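Local atomic coordinates of minor fimbrium tip subunit Mfa3 (Porphyromonas gingivalis ATCC 33277, PDB entry 5NF4), a protein that forms part of the tip of the minor fimbriae, filaments that mediate biofilm formation and adhesion to host cells and other oral bacteria. Residues A[39-49]-A[98-108]; A[68-79]-A[110-119]. One frame throughout, in Å; residues are numbered along the deposited sequence.

Two antiparallel strand pairs, with centres 11 Å apart, illustrate how a beta-rich domain joins strands distant in sequence. Contact 1 joins 39-49 to 98-108 and contact 2 joins 68-79 to 110-119, so the segments alternate in sequence, and the short turn after Leu106 carries the chain from one pair into the other. The face of contact 1 with Val45 and Ala47 packs on the face of contact 2 with Leu72 and Phe115: Ala47 CB lies 3.7 Å from Leu72 CD2, and Val45 CG1 3.8 Å from Phe115 CE2. At one end Tyr100 OH makes a probable hydrogen bond of 2.8 Å to Val69 O. Strand 41-49, except Ala49, belongs to the propeptide; 99-106 does not.

Contact 1: A[39-49]-A[98-108]; sequences PDVYLLVNARA and STYVFTVKLKP
Leu43 N and Val104 O meet at 2.9 Å in a nearly straight bond (174°), and the reciprocal Val104 N to Leu43 O bond closes one of four such backbone pairs between strands 41-49 and 99-106. At the start of the pairing, Lys107 NZ comes from above the carboxylate plane of Asp40 to form a salt bridge with OD1 at 3.0 Å. On the face that carries Tyr42 and Leu44, Lys105 runs beside the Tyr42 ring and sets its CG over one side of it, 4.2 Å from the centroid. With CG anti to the backbone N (chi1 177°) and the chain extended beyond it, its CD reaches as far as Tyr42 OH, 3.5 Å away. This regular antiparallel pairing belongs to the beta-sheet framework of a fimbrillin-superfamily protein; strand 180-205 runs parallel to 41-49 on its other edge. On the face with Leu43, Val45 and Ala47, Val45 CB sits over the Phe102 ring, 4.0 Å from its centroid, while His88 stacks on the same ring. Further along this face, Leu43 CB touches Val104 CG1 at 3.7 Å. On the opposite face, the one with Tyr42, Leu44 CD1 lies 3.6 Å from Val101 CG2 and equally close to Thr103 OG1.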
loop_
_atom_site.group_PDB
_atom_site.type_symbol
_atom_site.label_atom_id
_atom_site.label_comp_id
_atom_site.label_asym_id
_atom_site.label_seq_id
_atom_site.Cartn_x
_atom_site.Cartn_y
_atom_site.Cartn_z
ATOM N N PRO A 39 32.112 17.912 -13.021
ATOM C CA PRO A 39 32.203 18.128 -11.565
ATOM C C PRO A 39 31.123 17.290 -10.888
ATOM O O PRO A 39 30.004 17.334 -11.340
ATOM C CB PRO A 39 31.957 19.628 -11.385
ATOM C CG PRO A 39 31.548 20.150 -12.733
ATOM C CD PRO A 39 32.011 19.170 -13.772
ATOM N N ASP A 40 31.463 16.527 -9.857
ATOM C CA ASP A 40 30.540 15.505 -9.347
ATOM C C ASP A 40 29.718 15.916 -8.132
ATOM O O ASP A 40 29.930 16.974 -7.501
ATOM C CB ASP A 40 31.334 14.256 -9.001
ATOM C CG ASP A 40 31.985 13.642 -10.214
ATOM O OD1 ASP A 40 31.266 13.400 -11.207
ATOM O OD2 ASP A 40 33.212 13.405 -10.175
ATOM N N VAL A 41 28.791 15.023 -7.806
ATOM C CA VAL A 41 28.016 15.093 -6.595
ATOM C C VAL A 41 28.114 13.743 -5.872
ATOM O O VAL A 41 27.953 12.696 -6.501
ATOM C CB VAL A 41 26.526 15.377 -6.889
ATOM C CG1 VAL A 41 25.770 15.716 -5.591
ATOM C CG2 VAL A 41 26.385 16.484 -7.921
ATOM N N TYR A 42 28.371 13.785 -4.573
ATOM C CA TYR A 42 28.219 12.610 -3.710
ATOM C C TYR A 42 27.031 12.871 -2.814
ATOM O O TYR A 42 27.014 13.843 -2.058
ATOM C CB TYR A 42 29.465 12.348 -2.895
ATOM C CG TYR A 42 30.663 12.051 -3.750
ATOM C CD1 TYR A 42 31.378 13.074 -4.348
ATOM C CD2 TYR A 42 31.062 10.745 -3.980
ATOM C CE1 TYR A 42 32.470 12.793 -5.147
ATOM C CE2 TYR A 42 32.139 10.459 -4.778
ATOM C CZ TYR A 42 32.841 11.481 -5.356
ATOM O OH TYR A 42 33.918 11.168 -6.141
ATOM N N LEU A 43 26.053 11.977 -2.910
ATOM C CA LEU A 43 24.787 12.064 -2.199
ATOM C C LEU A 43 24.689 10.966 -1.175
ATOM O O LEU A 43 24.951 9.820 -1.502
ATOM C CB LEU A 43 23.594 11.904 -3.147
ATOM C CG LEU A 43 23.085 13.039 -3.996
ATOM C CD1 LEU A 43 21.768 12.596 -4.624
ATOM C CD2 LEU A 43 22.920 14.259 -3.149
ATOM N N LEU A 44 24.270 11.326 0.031
ATOM C CA LEU A 44 23.922 10.369 1.069
ATOM C C LEU A 44 22.422 10.135 1.051
ATOM O O LEU A 44 21.645 11.048 1.319
ATOM C CB LEU A 44 24.363 10.871 2.436
ATOM C CG LEU A 44 24.181 9.852 3.562
ATOM C CD1 LEU A 44 25.072 8.650 3.350
ATOM C CD2 LEU A 44 24.472 10.490 4.902
ATOM N N VAL A 45 22.034 8.906 0.726
ATOM C CA VAL A 45 20.624 8.542 0.581
ATOM C C VAL A 45 20.256 7.801 1.857
ATOM O O VAL A 45 20.955 6.859 2.255
ATOM C CB VAL A 45 20.388 7.678 -0.680
ATOM C CG1 VAL A 45 18.947 7.122 -0.726
ATOM C CG2 VAL A 45 20.644 8.492 -1.928
ATOM N N ASN A 46 19.222 8.285 2.545
ATOM C CA ASN A 46 18.641 7.565 3.683
ATOM C C ASN A 46 17.192 7.243 3.394
ATOM O O ASN A 46 16.391 8.161 3.174
ATOM C CB ASN A 46 18.738 8.368 4.971
ATOM C CG ASN A 46 18.633 7.485 6.203
ATOM O OD1 ASN A 46 17.814 6.568 6.261
ATOM N ND2 ASN A 46 19.490 7.730 7.173
ATOM N N ALA A 47 16.883 5.948 3.376
ATOM C CA ALA A 47 15.579 5.435 2.951
ATOM C C ALA A 47 14.998 4.516 4.011
ATOM O O ALA A 47 15.725 3.832 4.731
ATOM C CB ALA A 47 15.703 4.699 1.632
ATOM N N ARG A 48 13.673 4.509 4.111
ATOM C CA ARG A 48 13.029 3.753 5.151
ATOM C C ARG A 48 11.559 3.617 4.790
ATOM O O ARG A 48 11.036 4.413 4.009
ATOM C CB ARG A 48 13.204 4.439 6.501
ATOM C CG ARG A 48 12.632 5.826 6.572
ATOM C CD ARG A 48 12.517 6.256 8.016
ATOM N NE ARG A 48 12.179 7.668 8.147
ATOM C CZ ARG A 48 10.955 8.169 8.003
ATOM N NH1 ARG A 48 9.926 7.378 7.711
ATOM N NH2 ARG A 48 10.762 9.472 8.148
ATOM N N ALA A 49 10.899 2.599 5.322
ATOM C CA ALA A 49 9.480 2.500 5.072
ATOM C C ALA A 49 8.762 3.630 5.818
ATOM O O ALA A 49 9.143 3.983 6.937
ATOM C CB ALA A 49 8.953 1.136 5.489
ATOM N N SER A 98 14.857 -2.078 8.281
ATOM C CA SER A 98 13.774 -1.232 7.764
ATOM C C SER A 98 14.331 0.023 7.121
ATOM O O SER A 98 13.581 0.859 6.622
ATOM C CB SER A 98 12.813 -0.825 8.876
ATOM O OG SER A 98 13.430 0.125 9.741
ATOM N N THR A 99 15.651 0.161 7.161
ATOM C CA THR A 99 16.311 1.365 6.653
ATOM C C THR A 99 17.616 1.045 5.934
ATOM O O THR A 99 18.345 0.132 6.341
ATOM C CB THR A 99 16.647 2.339 7.787
ATOM O OG1 THR A 99 17.680 1.763 8.593
ATOM C CG2 THR A 99 15.430 2.631 8.663
ATOM N N TYR A 100 17.918 1.844 4.904
ATOM C CA TYR A 100 19.172 1.764 4.165
ATOM C C TYR A 100 19.799 3.132 4.124
ATOM O O TYR A 100 19.117 4.123 3.910
ATOM C CB TYR A 100 18.947 1.240 2.738
ATOM C CG TYR A 100 18.664 -0.240 2.733
ATOM C CD1 TYR A 100 19.687 -1.164 2.887
ATOM C CD2 TYR A 100 17.372 -0.712 2.633
ATOM C CE1 TYR A 100 19.422 -2.517 2.904
ATOM C CE2 TYR A 100 17.099 -2.051 2.652
ATOM C CZ TYR A 100 18.121 -2.953 2.788
ATOM O OH TYR A 100 17.832 -4.302 2.810
ATOM N N VAL A 101 21.093 3.193 4.389
ATOM C CA VAL A 101 21.815 4.425 4.179
ATOM C C VAL A 101 23.038 4.088 3.320
ATOM O O VAL A 101 23.787 3.151 3.624
ATOM C CB VAL A 101 22.196 5.069 5.526
ATOM C CG1 VAL A 101 22.937 4.094 6.389
ATOM C CG2 VAL A 101 23.050 6.333 5.309
ATOM N N PHE A 102 23.220 4.839 2.236
ATOM C CA PHE A 102 24.340 4.592 1.328
ATOM C C PHE A 102 24.717 5.854 0.553
ATOM O O PHE A 102 23.909 6.767 0.413
ATOM C CB PHE A 102 23.992 3.461 0.349
ATOM C CG PHE A 102 22.774 3.716 -0.500
ATOM C CD1 PHE A 102 22.854 4.396 -1.719
ATOM C CD2 PHE A 102 21.530 3.251 -0.099
ATOM C CE1 PHE A 102 21.724 4.619 -2.509
ATOM C CE2 PHE A 102 20.406 3.473 -0.871
ATOM C CZ PHE A 102 20.492 4.145 -2.090
ATOM N N THR A 103 25.932 5.869 0.030
ATOM C CA THR A 103 26.420 6.998 -0.756
ATOM C C THR A 103 26.426 6.677 -2.252
ATOM O O THR A 103 26.818 5.595 -2.635
ATOM C CB THR A 103 27.798 7.350 -0.286
ATOM O OG1 THR A 103 27.731 7.652 1.114
ATOM C CG2 THR A 103 28.332 8.554 -1.051
ATOM N N VAL A 104 25.984 7.617 -3.087
ATOM C CA VAL A 104 26.001 7.456 -4.540
ATOM C C VAL A 104 26.734 8.656 -5.172
ATOM O O VAL A 104 26.641 9.778 -4.677
ATOM C CB VAL A 104 24.585 7.345 -5.140
ATOM C CG1 VAL A 104 23.816 8.638 -4.972
ATOM C CG2 VAL A 104 24.659 6.995 -6.606
ATOM N N LYS A 105 27.465 8.399 -6.250
ATOM C CA LYS A 105 28.148 9.459 -7.017
ATOM C C LYS A 105 27.397 9.679 -8.334
ATOM O O LYS A 105 27.007 8.717 -8.984
ATOM C CB LYS A 105 29.586 9.060 -7.281
ATOM C CG LYS A 105 30.379 10.034 -8.133
ATOM C CD LYS A 105 31.787 9.479 -8.345
ATOM C CE LYS A 105 32.391 9.938 -9.656
ATOM N NZ LYS A 105 33.797 9.456 -9.818
ATOM N N LEU A 106 27.147 10.924 -8.716
ATOM C CA LEU A 106 26.483 11.196 -9.989
ATOM C C LEU A 106 26.766 12.603 -10.457
ATOM O O LEU A 106 27.299 13.396 -9.722
ATOM C CB LEU A 106 24.957 10.975 -9.913
ATOM C CG LEU A 106 24.109 12.011 -9.176
ATOM C CD1 LEU A 106 22.625 11.895 -9.520
ATOM C CD2 LEU A 106 24.340 11.912 -7.657
ATOM N N LYS A 107 26.368 12.917 -11.678
ATOM C CA LYS A 107 26.507 14.268 -12.189
ATOM C C LYS A 107 25.335 15.128 -11.734
ATOM O O LYS A 107 24.209 14.636 -11.598
ATOM C CB LYS A 107 26.581 14.253 -13.714
ATOM C CG LYS A 107 27.816 13.489 -14.241
ATOM C CD LYS A 107 29.122 14.208 -13.829
ATOM C CE LYS A 107 30.367 13.593 -14.461
ATOM N NZ LYS A 107 31.599 14.365 -14.075
ATOM N N PRO A 108 25.595 16.408 -11.478
ATOM C CA PRO A 108 24.515 17.320 -11.073
ATOM C C PRO A 108 23.519 17.621 -12.168
ATOM O O PRO A 108 23.794 17.392 -13.340
ATOM C CB PRO A 108 25.259 18.597 -10.697
ATOM C CG PRO A 108 26.464 18.584 -11.614
ATOM C CD PRO A 108 26.871 17.124 -11.710
#

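Contact 2: A[68-79]-A[110-119]; sequences RVHSLAMLVFDS and QRDFFFVANI
Asn118, just past the end of its strand in a left-handed backbone conformation (phi 60°, psi 31°), turns its amide back across the pair and grips 68-71 with both ends. Its ND2 donates to Arg68 O at 3.0 Å, within the amide plane, while OD1 receives His70 N on a lone pair at 2.8 Å and, weakly, Ser71 N. Phe159 O is a second acceptor for ND2. Between the ends, regular backbone bonds join Ala73 to Val116, Leu75 to Phe114 and Phe77 to Asp112. On one face Val76 CG1 stands over the centre of the Phe113 ring, 3.9 Å from the centroid, and Met74 SD lies at that ring's edge. A chi1 of -177° swings Met74 CG away from its own N and lays the chain alongside Phe115, with SD 4.4 Å from the centroid, so one thioether serves two Met-aromatic contacts. At the far end Arg111 NH1 bonds Asp78 OD2 at 2.8 Å, in the guanidinium plane but above that of the carboxylate, and also donates to Gln110 O. Ser79 N reaches this same oxygen from the opposite face, and Ser79 OG donates to Asp112 OD1 at 2.7 Å. Helices 122-126 and 132-140 cover the face bearing Ala73, Leu75 and Phe114, while Leu72, Met74 and Phe115 face Val45 and Ala47 of strand 41-49: an antiparallel strand pair buried between helices and a facing strand layer.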
loop_
_atom_site.group_PDB
_atom_site.type_symbol
_atom_site.label_atom_id
_atom_site.label_comp_id
_atom_site.label_asym_id
_atom_site.label_seq_id
_atom_site.Cartn_x
_atom_site.Cartn_y
_atom_site.Cartn_z
ATOM N N ARG A 68 9.691 -4.368 7.010
ATOM C CA ARG A 68 11.011 -4.822 6.588
ATOM C C ARG A 68 11.247 -4.509 5.136
ATOM O O ARG A 68 10.382 -4.734 4.294
ATOM C CB ARG A 68 11.174 -6.322 6.826
ATOM C CG ARG A 68 11.595 -6.665 8.237
ATOM C CD ARG A 68 11.797 -8.155 8.430
ATOM N NE ARG A 68 11.926 -8.498 9.848
ATOM C CZ ARG A 68 12.386 -9.657 10.306
ATOM N NH1 ARG A 68 12.789 -10.605 9.466
ATOM N NH2 ARG A 68 12.460 -9.860 11.616
ATOM N N VAL A 69 12.428 -3.962 4.861
ATOM C CA VAL A 69 12.851 -3.708 3.508
ATOM C C VAL A 69 14.028 -4.630 3.230
ATOM O O VAL A 69 15.149 -4.357 3.653
ATOM C CB VAL A 69 13.265 -2.241 3.294
ATOM C CG1 VAL A 69 13.591 -2.008 1.825
ATOM C CG2 VAL A 69 12.153 -1.293 3.763
ATOM N N HIS A 70 13.752 -5.689 2.476
ATOM C CA HIS A 70 14.712 -6.755 2.172
ATOM C C HIS A 70 15.633 -6.420 1.009
ATOM O O HIS A 70 16.778 -6.852 0.968
ATOM C CB HIS A 70 13.952 -8.038 1.837
ATOM C CG HIS A 70 13.191 -8.589 2.997
ATOM N ND1 HIS A 70 11.876 -8.260 3.246
ATOM C CD2 HIS A 70 13.575 -9.416 3.997
ATOM C CE1 HIS A 70 11.479 -8.885 4.341
ATOM N NE2 HIS A 70 12.492 -9.588 4.820
ATOM N N SER A 71 15.094 -5.691 0.052
ATOM C CA SER A 71 15.880 -5.178 -1.060
ATOM C C SER A 71 15.367 -3.816 -1.444
ATOM O O SER A 71 14.198 -3.506 -1.254
ATOM C CB SER A 71 15.824 -6.115 -2.263
ATOM O OG SER A 71 14.526 -6.101 -2.841
ATOM N N LEU A 72 16.247 -2.999 -2.007
ATOM C CA LEU A 72 15.890 -1.662 -2.422
ATOM C C LEU A 72 16.685 -1.262 -3.658
ATOM O O LEU A 72 17.910 -1.212 -3.604
ATOM C CB LEU A 72 16.161 -0.668 -1.285
ATOM C CG LEU A 72 15.870 0.798 -1.620
ATOM C CD1 LEU A 72 14.377 1.000 -1.871
ATOM C CD2 LEU A 72 16.400 1.714 -0.527
ATOM N N ALA A 73 15.987 -0.976 -4.743
ATOM C CA ALA A 73 16.615 -0.452 -5.952
ATOM C C ALA A 73 16.346 1.027 -6.067
ATOM O O ALA A 73 15.237 1.493 -5.820
ATOM C CB ALA A 73 16.115 -1.159 -7.186
ATOM N N MET A 74 17.387 1.776 -6.420
ATOM C CA MET A 74 17.248 3.181 -6.697
ATOM C C MET A 74 17.708 3.372 -8.130
ATOM O O MET A 74 18.799 2.899 -8.475
ATOM C CB MET A 74 18.112 4.044 -5.755
ATOM C CG MET A 74 17.894 5.540 -6.013
ATOM S SD MET A 74 19.069 6.603 -5.141
ATOM C CE MET A 74 20.532 6.130 -6.066
ATOM N N LEU A 75 16.900 4.052 -8.929
ATOM C CA LEU A 75 17.266 4.380 -10.309
ATOM C C LEU A 75 17.006 5.874 -10.520
ATOM O O LEU A 75 15.945 6.409 -10.162
ATOM C CB LEU A 75 16.493 3.522 -11.314
ATOM C CG LEU A 75 16.719 2.011 -11.230
ATOM C CD1 LEU A 75 15.650 1.392 -10.342
ATOM C CD2 LEU A 75 16.733 1.348 -12.631
ATOM N N VAL A 76 17.999 6.545 -11.104
ATOM C CA VAL A 76 18.011 7.998 -11.221
ATOM C C VAL A 76 18.166 8.372 -12.689
ATOM O O VAL A 76 19.008 7.796 -13.409
ATOM C CB VAL A 76 19.162 8.627 -10.394
ATOM C CG1 VAL A 76 18.929 10.142 -10.320
ATOM C CG2 VAL A 76 19.249 7.992 -9.003
ATOM N N PHE A 77 17.313 9.267 -13.151
ATOM C CA PHE A 77 17.300 9.669 -14.547
ATOM C C PHE A 77 17.343 11.170 -14.723
ATOM O O PHE A 77 16.831 11.912 -13.899
ATOM C CB PHE A 77 16.039 9.138 -15.252
ATOM C CG PHE A 77 15.912 7.653 -15.189
ATOM C CD1 PHE A 77 15.339 7.063 -14.062
ATOM C CD2 PHE A 77 16.404 6.838 -16.194
ATOM C CE1 PHE A 77 15.268 5.716 -13.935
ATOM C CE2 PHE A 77 16.285 5.432 -16.069
ATOM C CZ PHE A 77 15.717 4.897 -14.953
ATOM N N ASP A 78 17.924 11.623 -15.822
ATOM C CA ASP A 78 17.860 13.053 -16.138
ATOM C C ASP A 78 16.402 13.424 -16.406
ATOM O O ASP A 78 15.748 12.764 -17.211
ATOM C CB ASP A 78 18.717 13.359 -17.352
ATOM C CG ASP A 78 18.847 14.852 -17.616
ATOM O OD1 ASP A 78 17.927 15.427 -18.225
ATOM O OD2 ASP A 78 19.865 15.448 -17.212
ATOM N N SER A 79 15.882 14.446 -15.725
ATOM C CA SER A 79 14.465 14.795 -15.831
ATOM C C SER A 79 14.050 15.187 -17.245
ATOM O O SER A 79 12.896 14.966 -17.616
ATOM C CB SER A 79 14.126 15.930 -14.863
ATOM O OG SER A 79 14.477 15.562 -13.542
ATOM N N GLN A 110 18.973 18.157 -13.051
ATOM C CA GLN A 110 17.592 17.877 -12.671
ATOM C C GLN A 110 17.401 16.387 -12.775
ATOM O O GLN A 110 17.686 15.808 -13.829
ATOM C CB GLN A 110 16.595 18.593 -13.587
ATOM C CG GLN A 110 16.755 20.100 -13.577
ATOM C CD GLN A 110 16.876 20.631 -12.163
ATOM O OE1 GLN A 110 17.945 21.143 -11.744
ATOM N NE2 GLN A 110 15.795 20.476 -11.399
ATOM N N ARG A 111 16.987 15.762 -11.681
ATOM C CA ARG A 111 16.919 14.298 -11.646
ATOM C C ARG A 111 15.603 13.785 -11.114
ATOM O O ARG A 111 15.005 14.348 -10.189
ATOM C CB ARG A 111 18.076 13.728 -10.796
ATOM C CG ARG A 111 19.418 13.597 -11.535
ATOM C CD ARG A 111 20.224 14.912 -11.625
ATOM N NE ARG A 111 21.427 14.658 -12.391
ATOM C CZ ARG A 111 21.494 14.688 -13.716
ATOM N NH1 ARG A 111 20.438 15.020 -14.457
ATOM N NH2 ARG A 111 22.634 14.416 -14.304
ATOM N N ASP A 112 15.148 12.708 -11.743
ATOM C CA ASP A 112 14.005 11.937 -11.272
ATOM C C ASP A 112 14.511 10.670 -10.557
ATOM O O ASP A 112 15.257 9.900 -11.145
ATOM C CB ASP A 112 13.123 11.543 -12.447
ATOM C CG ASP A 112 12.346 12.701 -13.059
ATOM O OD1 ASP A 112 12.537 13.897 -12.745
ATOM O OD2 ASP A 112 11.457 12.377 -13.866
ATOM N N PHE A 113 14.117 10.471 -9.298
ATOM C CA PHE A 113 14.599 9.363 -8.468
ATOM C C PHE A 113 13.455 8.353 -8.332
ATOM O O PHE A 113 12.353 8.741 -7.999
ATOM C CB PHE A 113 14.979 9.819 -7.081
ATOM C CG PHE A 113 16.255 10.635 -7.017
ATOM C CD1 PHE A 113 16.303 11.941 -7.499
ATOM C CD2 PHE A 113 17.380 10.090 -6.432
ATOM C CE1 PHE A 113 17.479 12.668 -7.399
ATOM C CE2 PHE A 113 18.539 10.802 -6.343
ATOM C CZ PHE A 113 18.592 12.092 -6.820
ATOM N N PHE A 114 13.764 7.085 -8.542
ATOM C CA PHE A 114 12.780 6.010 -8.389
ATOM C C PHE A 114 13.321 5.025 -7.376
ATOM O O PHE A 114 14.442 4.561 -7.503
ATOM C CB PHE A 114 12.494 5.279 -9.708
ATOM C CG PHE A 114 11.870 6.135 -10.757
ATOM C CD1 PHE A 114 12.656 7.040 -11.477
ATOM C CD2 PHE A 114 10.516 6.042 -11.050
ATOM C CE1 PHE A 114 12.094 7.827 -12.466
ATOM C CE2 PHE A 114 9.948 6.827 -12.047
ATOM C CZ PHE A 114 10.758 7.753 -12.750
ATOM N N PHE A 115 12.475 4.660 -6.407
ATOM C CA PHE A 115 12.836 3.716 -5.375
ATOM C C PHE A 115 11.808 2.580 -5.396
ATOM O O PHE A 115 10.606 2.833 -5.350
ATOM C CB PHE A 115 12.858 4.354 -3.988
ATOM C CG PHE A 115 13.960 5.372 -3.810
ATOM C CD1 PHE A 115 13.756 6.696 -4.153
ATOM C CD2 PHE A 115 15.187 4.982 -3.327
ATOM C CE1 PHE A 115 14.758 7.629 -3.989
ATOM C CE2 PHE A 115 16.217 5.908 -3.150
ATOM C CZ PHE A 115 16.005 7.230 -3.482
ATOM N N VAL A 116 12.314 1.354 -5.470
ATOM C CA VAL A 116 11.475 0.142 -5.539
ATOM C C VAL A 116 12.019 -0.870 -4.530
ATOM O O VAL A 116 13.172 -1.252 -4.610
ATOM C CB VAL A 116 11.474 -0.456 -6.969
ATOM C CG1 VAL A 116 10.653 -1.712 -7.018
ATOM C CG2 VAL A 116 10.865 0.557 -7.956
ATOM N N ALA A 117 11.168 -1.345 -3.606
ATOM C CA ALA A 117 11.603 -2.248 -2.568
ATOM C C ALA A 117 10.834 -3.555 -2.616
ATOM O O ALA A 117 9.669 -3.561 -3.014
ATOM C CB ALA A 117 11.433 -1.623 -1.197
ATOM N N ASN A 118 11.537 -4.627 -2.257
ATOM C CA ASN A 118 10.935 -5.950 -2.103
ATOM C C ASN A 118 10.277 -6.499 -3.373
ATOM O O ASN A 118 9.328 -7.270 -3.308
ATOM C CB ASN A 118 9.917 -5.887 -0.977
ATOM C CG ASN A 118 10.565 -5.616 0.363
ATOM O OD1 ASN A 118 11.762 -5.866 0.534
ATOM N ND2 ASN A 118 9.772 -5.151 1.338
ATOM N N ILE A 119 10.805 -6.123 -4.514
ATOM C CA ILE A 119 10.365 -6.681 -5.787
ATOM C C ILE A 119 11.275 -7.855 -6.170
ATOM O O ILE A 119 12.498 -7.726 -6.220
ATOM C CB ILE A 119 10.363 -5.576 -6.872
ATOM C CG1 ILE A 119 9.296 -4.521 -6.546
ATOM C CG2 ILE A 119 10.150 -6.156 -8.265
ATOM C CD1 ILE A 119 7.871 -5.066 -6.427
HETATM O O HOH W 1 13.364 -4.251 -4.929
HETATM O O HOH W 2 15.026 -7.802 -5.064
HETATM O O HOH W 3 19.867 18.162 -15.870
HETATM O O HOH W 4 22.688 14.635 -17.193
#